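Local coordinates for protein apical membrane antigen AMA1 (Toxoplasma gondii ME49, PDB 4YIV) that is an essential microneme protein with an important role in host cell invasion, as part of the moving junction, at residues 137-140 with 141-145. Numbering follows the deposited sequence.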
# COMPACT_ATOMS: atom_id res chain seq x y z
N ALA A 137 -8.93 10.45 -1.29
CA ALA A 137 -8.46 10.04 -2.61
C ALA A 137 -9.18 10.80 -3.75
O ALA A 137 -8.56 11.19 -4.74
CB ALA A 137 -8.65 8.56 -2.77
N GLU A 138 -10.48 11.01 -3.60
CA GLU A 138 -11.24 11.74 -4.61
C GLU A 138 -10.81 13.19 -4.68
O GLU A 138 -10.70 13.77 -5.76
CB GLU A 138 -12.74 11.61 -4.32
CG GLU A 138 -13.66 12.24 -5.35
CD GLU A 138 -15.14 12.00 -5.04
OE1 GLU A 138 -15.97 12.50 -5.83
OE2 GLU A 138 -15.46 11.34 -4.02
N PHE A 139 -10.55 13.77 -3.51
CA PHE A 139 -10.02 15.12 -3.42
C PHE A 139 -8.69 15.24 -4.17
O PHE A 139 -8.46 16.21 -4.90
CB PHE A 139 -9.83 15.51 -1.96
CG PHE A 139 -9.27 16.88 -1.78
CD1 PHE A 139 -9.95 17.98 -2.25
CD2 PHE A 139 -8.05 17.05 -1.13
CE1 PHE A 139 -9.42 19.26 -2.09
CE2 PHE A 139 -7.50 18.33 -0.96
CZ PHE A 139 -8.18 19.43 -1.43
N ALA A 140 -7.84 14.24 -3.99
CA ALA A 140 -6.56 14.22 -4.73
C ALA A 140 -6.81 14.04 -6.24
O ALA A 140 -6.18 14.71 -7.08
CB ALA A 140 -5.68 13.10 -4.19
N PHE A 141 -7.76 13.19 -6.59
CA PHE A 141 -8.04 12.97 -8.02
C PHE A 141 -8.56 14.25 -8.69
O PHE A 141 -8.26 14.51 -9.86
CB PHE A 141 -9.03 11.84 -8.24
CG PHE A 141 -9.25 11.53 -9.69
CD1 PHE A 141 -8.27 10.89 -10.44
CD2 PHE A 141 -10.43 11.94 -10.33
CE1 PHE A 141 -8.46 10.63 -11.80
CE2 PHE A 141 -10.62 11.69 -11.69
CZ PHE A 141 -9.65 11.03 -12.42
N LYS A 142 -9.28 15.08 -7.92
CA LYS A 142 -9.82 16.32 -8.45
C LYS A 142 -8.89 17.52 -8.30
O LYS A 142 -9.27 18.64 -8.62
CB LYS A 142 -11.18 16.59 -7.79
CG LYS A 142 -12.19 15.54 -8.22
CD LYS A 142 -13.56 15.70 -7.56
CE LYS A 142 -14.49 14.61 -8.09
NZ LYS A 142 -15.87 14.70 -7.57
N THR A 143 -7.67 17.28 -7.85
CA THR A 143 -6.64 18.31 -7.67
C THR A 143 -5.51 18.07 -8.70
O THR A 143 -4.88 17.01 -8.71
CB THR A 143 -6.05 18.29 -6.21
OG1 THR A 143 -7.08 18.54 -5.23
CG2 THR A 143 -4.98 19.34 -6.02
N VAL A 144 -5.28 19.01 -9.60
CA VAL A 144 -4.22 18.84 -10.60
C VAL A 144 -3.17 19.92 -10.40
O VAL A 144 -3.47 20.99 -9.87
CB VAL A 144 -4.74 18.93 -12.06
CG1 VAL A 144 -5.59 17.71 -12.42
CG2 VAL A 144 -5.49 20.27 -12.29
N ALA A 145 -1.95 19.63 -10.82
CA ALA A 145 -0.89 20.62 -10.85
C ALA A 145 -1.24 21.75 -11.83
O ALA A 145 -1.74 21.52 -12.93
CB ALA A 145 0.41 19.97 -11.23
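Glu138, in the last turn of helix 132-141, and Lys142, the first residue beyond it, run side by side and join in a salt bridge, Lys142 NZ to Glu138 OE1 at 2.8 Å. The extended lysine lays its CG against Glu138 O (3.4 Å), and its ammonium reaches OE1 on the anti side, 19° out of the carboxylate plane. Backbone N-H groups of Lys128 (to OE1) and Ala129 (to OE2) fix the carboxylate's rotation. Phe141 CB lies against Ala137 O and Glu138 O (3.6 Å each); its CG, anti to the backbone N (chi1 -176°), carries the ring away from this turn to a cation-pi contact with Arg156, whose NE hydrogen-bonds Phe141 O. Phe141 N to Ala137 O (2.8 Å) and Lys142 N to Glu138 O (2.9 Å) are the last i to i-4 backbone hydrogen bonds; Thr143 N to Ala140 O (3.1 Å) spans only three residues. At this helix C-terminus Thr143 OG1 donates to Phe139 O (2.7 Å), which Lys142 N reaches only weakly, and sits over the centre of one Phe139 ring face. Phe139 and Ala140 pack on strand 167-170, while Ala137 and Ala140 meet Phe159 of strand 159-162, seating the helix end against neighbouring antiparallel strands.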